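Long-range contacts in shikimate dehydrogenase (NADP(+)) (Thermotoga maritima, PDB 3U62), which probably catalyses the reversible NADPH-linked reduction of 3-dehydroshikimate to shikimate on the route to chorismate and the aromatic amino acids: residues Gly55-Ile60 against Val82-Arg87; Tyr91-Val96 against Tyr226-Glu231. All blocks are in the same frame, centred on the assembly; numbering follows the deposited sequence.

Contact 1: Gly55-Ile60 against Val82-Arg87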
# COMPACT_ATOMS: atom_id res chain seq x y z
N GLY A 55 7.83 12.86 -12.50
CA GLY A 55 7.70 11.75 -11.57
C GLY A 55 6.29 11.21 -11.62
O GLY A 55 5.41 11.79 -12.26
N PHE A 56 6.07 10.08 -10.95
CA PHE A 56 4.75 9.48 -10.88
C PHE A 56 4.65 8.42 -9.80
O PHE A 56 5.66 7.91 -9.31
CB PHE A 56 4.33 8.89 -12.24
CG PHE A 56 5.30 7.88 -12.81
CD1 PHE A 56 5.13 6.52 -12.56
CD2 PHE A 56 6.35 8.28 -13.63
CE1 PHE A 56 6.01 5.58 -13.09
CE2 PHE A 56 7.23 7.36 -14.17
CZ PHE A 56 7.07 6.00 -13.90
N ASN A 57 3.42 8.11 -9.42
CA ASN A 57 3.14 6.97 -8.57
C ASN A 57 2.70 5.79 -9.42
O ASN A 57 2.11 5.96 -10.49
CB ASN A 57 2.07 7.31 -7.54
CG ASN A 57 2.58 8.23 -6.45
OD1 ASN A 57 3.58 7.94 -5.79
ND2 ASN A 57 1.90 9.35 -6.25
N ALA A 58 3.00 4.59 -8.94
CA ALA A 58 2.54 3.36 -9.57
C ALA A 58 1.73 2.57 -8.56
O ALA A 58 2.13 2.43 -7.40
CB ALA A 58 3.73 2.55 -10.06
N THR A 59 0.58 2.07 -8.99
CA THR A 59 -0.21 1.17 -8.17
C THR A 59 -0.40 -0.15 -8.93
O THR A 59 0.25 -0.37 -9.96
CB THR A 59 -1.55 1.82 -7.72
OG1 THR A 59 -2.22 0.96 -6.79
CG2 THR A 59 -2.46 2.11 -8.91
N ILE A 60 -1.28 -1.02 -8.43
CA ILE A 60 -1.55 -2.30 -9.10
C ILE A 60 -1.98 -2.09 -10.56
O ILE A 60 -2.70 -1.14 -10.86
CB ILE A 60 -2.63 -3.13 -8.34
CG1 ILE A 60 -3.93 -2.35 -8.18
CG2 ILE A 60 -2.08 -3.61 -6.99
CD1 ILE A 60 -5.16 -3.21 -7.93
N VAL A 82 8.09 -0.76 -6.86
CA VAL A 82 8.30 0.69 -6.90
C VAL A 82 6.94 1.37 -7.04
O VAL A 82 6.19 1.08 -7.98
CB VAL A 82 9.23 1.09 -8.08
CG1 VAL A 82 9.16 2.58 -8.36
CG2 VAL A 82 10.67 0.67 -7.80
N ASN A 83 6.61 2.25 -6.10
CA ASN A 83 5.36 3.00 -6.17
C ASN A 83 5.56 4.50 -6.35
O ASN A 83 4.59 5.25 -6.48
CB ASN A 83 4.48 2.73 -4.94
CG ASN A 83 4.96 3.47 -3.71
OD1 ASN A 83 6.15 3.45 -3.39
ND2 ASN A 83 4.04 4.12 -3.01
N CYS A 84 6.81 4.94 -6.34
CA CYS A 84 7.14 6.35 -6.51
C CYS A 84 8.38 6.50 -7.38
O CYS A 84 9.46 6.00 -7.04
CB CYS A 84 7.35 7.02 -5.15
SG CYS A 84 7.74 8.79 -5.23
N VAL A 85 8.22 7.19 -8.50
CA VAL A 85 9.31 7.44 -9.43
C VAL A 85 9.60 8.93 -9.51
O VAL A 85 8.68 9.75 -9.47
CB VAL A 85 9.00 6.87 -10.84
CG1 VAL A 85 10.09 7.26 -11.84
CG2 VAL A 85 8.86 5.36 -10.79
N PHE A 86 10.88 9.27 -9.58
CA PHE A 86 11.30 10.64 -9.83
C PHE A 86 12.54 10.66 -10.72
O PHE A 86 13.62 10.22 -10.32
CB PHE A 86 11.57 11.39 -8.51
CG PHE A 86 11.75 12.88 -8.67
CD1 PHE A 86 10.85 13.63 -9.43
CD2 PHE A 86 12.81 13.53 -8.05
CE1 PHE A 86 11.02 15.01 -9.57
CE2 PHE A 86 12.98 14.90 -8.18
CZ PHE A 86 12.09 15.64 -8.94
N ARG A 87 12.35 11.17 -11.94
CA ARG A 87 13.44 11.37 -12.91
C ARG A 87 14.38 10.17 -13.04
O ARG A 87 15.59 10.29 -12.84
CB ARG A 87 14.18 12.68 -12.62
CG ARG A 87 13.28 13.88 -12.85
CD ARG A 87 13.90 15.19 -12.44
NE ARG A 87 13.03 16.28 -12.90
CZ ARG A 87 12.99 17.50 -12.38
NH1 ARG A 87 13.78 17.83 -11.36
NH2 ARG A 87 12.15 18.39 -12.88
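Val85 sits over one face of the Phe56 ring. Its CB lies 3.8 Å from the ring centroid, a CH-pi contact 14° off the ring normal. The two methyls straddle Phe56 CZ: Val85 CG2 is 3.6 Å from it and leans toward CE1, Val85 CG1 toward CE2. Phe56 CG stands between the backbone N and the carbonyl carbon (chi1 56°), which lays the ring alongside Val85 on the same face of the sheet. Ile46, Ile49 and Leu50 of helix 42-52 also pack on this ring. With the ring cut back to an alanine, Val85 is likely to lose its aromatic cover, and a gap would probably open beside helix 42-52. The second ring, Phe86, meets Gly55 CA at its edge, near its plane; a CB on Gly55 would crowd Val85 O and this ring.

Three backbone hydrogen bonds join the segments. Val85 N to Phe56 O is 2.8 Å and nearly straight. Phe56 N to Val85 O is 3.0 Å, and that oxygen also accepts from Trp236. Ala58 N to Asn83 O is 3.0 Å. On its other edge strand 84-86 pairs with strand 89-91, where Asn83 and Cys84 form a classic beta bulge opposite Tyr91. Strands 55-58 and 84-86 are antiparallel neighbours inside the mixed sheet of the substrate-binding domain, and Thr59 and Asn83, predicted shikimate-binding residues, lie at the same end.

Contact 2: Tyr91-Val96 against Tyr226-Glu231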
# COMPACT_ATOMS: atom_id res chain seq x y z
N TYR A 91 11.45 4.36 -6.11
CA TYR A 91 11.42 4.30 -4.65
C TYR A 91 10.20 3.53 -4.18
O TYR A 91 9.24 3.35 -4.93
CB TYR A 91 11.40 5.71 -4.07
CG TYR A 91 12.56 6.56 -4.51
CD1 TYR A 91 12.42 7.48 -5.55
CD2 TYR A 91 13.81 6.42 -3.91
CE1 TYR A 91 13.50 8.26 -5.96
CE2 TYR A 91 14.89 7.19 -4.32
CZ TYR A 91 14.73 8.10 -5.35
OH TYR A 91 15.80 8.87 -5.75
N ASN A 92 10.24 3.07 -2.93
CA ASN A 92 9.05 2.52 -2.31
C ASN A 92 8.68 3.30 -1.06
O ASN A 92 9.43 3.32 -0.07
CB ASN A 92 9.21 1.03 -2.00
CG ASN A 92 7.89 0.34 -1.71
OD1 ASN A 92 7.40 -0.46 -2.50
ND2 ASN A 92 7.29 0.67 -0.57
N THR A 93 7.53 3.96 -1.11
CA THR A 93 7.05 4.77 0.01
C THR A 93 5.89 4.08 0.74
O THR A 93 5.45 4.56 1.78
CB THR A 93 6.61 6.18 -0.45
OG1 THR A 93 5.52 6.07 -1.37
CG2 THR A 93 7.77 6.90 -1.13
N ASP A 94 5.42 2.97 0.18
CA ASP A 94 4.36 2.18 0.81
C ASP A 94 4.76 1.67 2.19
O ASP A 94 3.98 1.77 3.14
CB ASP A 94 3.93 1.00 -0.08
CG ASP A 94 2.91 1.39 -1.14
OD1 ASP A 94 2.23 2.43 -0.98
OD2 ASP A 94 2.78 0.64 -2.13
N TRP A 95 5.97 1.12 2.31
CA TRP A 95 6.45 0.60 3.59
C TRP A 95 6.61 1.70 4.64
O TRP A 95 6.36 1.47 5.82
CB TRP A 95 7.74 -0.22 3.44
CG TRP A 95 9.00 0.57 3.18
CD1 TRP A 95 9.54 0.88 1.97
CD2 TRP A 95 9.90 1.11 4.16
NE1 TRP A 95 10.70 1.59 2.12
CE2 TRP A 95 10.95 1.75 3.46
CE3 TRP A 95 9.91 1.13 5.57
CZ2 TRP A 95 12.00 2.40 4.11
CZ3 TRP A 95 10.96 1.78 6.21
CH2 TRP A 95 11.99 2.40 5.48
N VAL A 96 7.03 2.88 4.18
CA VAL A 96 7.11 4.07 5.03
C VAL A 96 5.71 4.43 5.53
O VAL A 96 5.52 4.75 6.71
CB VAL A 96 7.75 5.27 4.29
CG1 VAL A 96 7.59 6.57 5.08
CG2 VAL A 96 9.22 5.00 4.00
N TYR A 226 -1.89 8.61 3.57
CA TYR A 226 -1.44 9.91 4.06
C TYR A 226 0.08 9.97 4.15
O TYR A 226 0.69 10.91 3.63
CB TYR A 226 -2.07 10.17 5.44
CG TYR A 226 -1.73 11.49 6.09
CD1 TYR A 226 -2.46 12.65 5.82
CD2 TYR A 226 -0.69 11.58 7.03
CE1 TYR A 226 -2.16 13.86 6.43
CE2 TYR A 226 -0.38 12.79 7.65
CZ TYR A 226 -1.12 13.92 7.35
OH TYR A 226 -0.81 15.11 7.96
N TYR A 227 0.68 8.97 4.78
CA TYR A 227 2.12 8.99 5.02
C TYR A 227 2.97 8.63 3.79
O TYR A 227 4.10 9.12 3.67
CB TYR A 227 2.49 8.12 6.22
CG TYR A 227 2.09 8.73 7.55
CD1 TYR A 227 1.15 8.11 8.37
CD2 TYR A 227 2.65 9.94 7.99
CE1 TYR A 227 0.78 8.66 9.59
CE2 TYR A 227 2.29 10.50 9.20
CZ TYR A 227 1.36 9.86 10.00
OH TYR A 227 0.99 10.41 11.21
N GLN A 228 2.45 7.80 2.90
CA GLN A 228 3.16 7.54 1.64
C GLN A 228 3.16 8.79 0.75
O GLN A 228 4.15 9.08 0.09
CB GLN A 228 2.64 6.29 0.89
CG GLN A 228 1.22 6.35 0.35
CD GLN A 228 1.12 6.97 -1.04
OE1 GLN A 228 1.96 6.74 -1.91
NE2 GLN A 228 0.06 7.75 -1.26
N ALA A 229 2.05 9.52 0.77
CA ALA A 229 1.93 10.79 0.03
C ALA A 229 2.93 11.82 0.55
O ALA A 229 3.55 12.53 -0.24
CB ALA A 229 0.51 11.33 0.12
N MET A 230 3.08 11.88 1.87
CA MET A 230 4.06 12.74 2.52
C MET A 230 5.47 12.42 2.03
O MET A 230 6.23 13.32 1.67
CB MET A 230 3.98 12.59 4.04
CG MET A 230 5.02 13.38 4.83
SD MET A 230 4.98 13.05 6.60
CE MET A 230 3.43 13.81 7.07
N GLU A 231 5.81 11.13 2.02
CA GLU A 231 7.12 10.67 1.58
C GLU A 231 7.35 10.95 0.09
O GLU A 231 8.46 11.34 -0.30
CB GLU A 231 7.31 9.18 1.89
CG GLU A 231 8.76 8.69 1.82
CD GLU A 231 9.62 9.13 3.00
OE1 GLU A 231 9.05 9.52 4.06
OE2 GLU A 231 10.87 9.10 2.85
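Apolar contact is made by Thr93 and Glu231. The methyl CG2 of Thr93 lies 3.6 Å from Glu231 CG, and the two side chains meet at a slant. With CG anti to the backbone N (chi1 -164°), the Glu231 chain runs along the Thr93 methyl before it bends at chi2.

Contacts of carbon with oxygen come next. The bend carries the Glu231 carboxylate to Val96, where OE1 is 3.4 Å from the methyl CG1 of Val96. These two side chains cross at about a right angle. Gln228 CB packs 3.4 Å from the carbonyl O of Thr93.

The hydrogen bonds of these polar groups run to other residues. Thr93 OG1 bonds to Asn232 OD1, and Gln228 OE1 bonds to Asn232 ND2. One amide, one turn on in helix 222-235, thus ties both sides together. Gln228 NE2 bonds to Phe225 O. With OE1 and NE2 both bonded, the rotation of the Gln228 amide is fixed.

The contact sets the start of helix 94-101 against helix 222-235. Asp94, at the start of helix 94-101, is a predicted shikimate-binding residue, consistent with a place beside the substrate cleft of a shikimate dehydrogenase.

Asn83 joins the two contacts, whose centres are 11 Å apart. Its OD1 lies 2.7 Å from Thr93 N, a probable hydrogen bond. A second probable bond, 2.7 Å from Cys84 O to Tyr91 N, ties strand 84-86 to the next strand of the sheet. Between the contacts the chain reverses from strand 84-86 into strand 89-91, which leads into contact 2. Asn83 ND2 also packs 3.2 Å from Asp94 OD1, which brings two predicted shikimate-binding residues side by side. Lys63, the predicted proton acceptor, has its side chain about 4 Å from those of both Asn83 and Asp94. Gln228 touches Asn83 too, so helix 222-235 packs close to this probable active site.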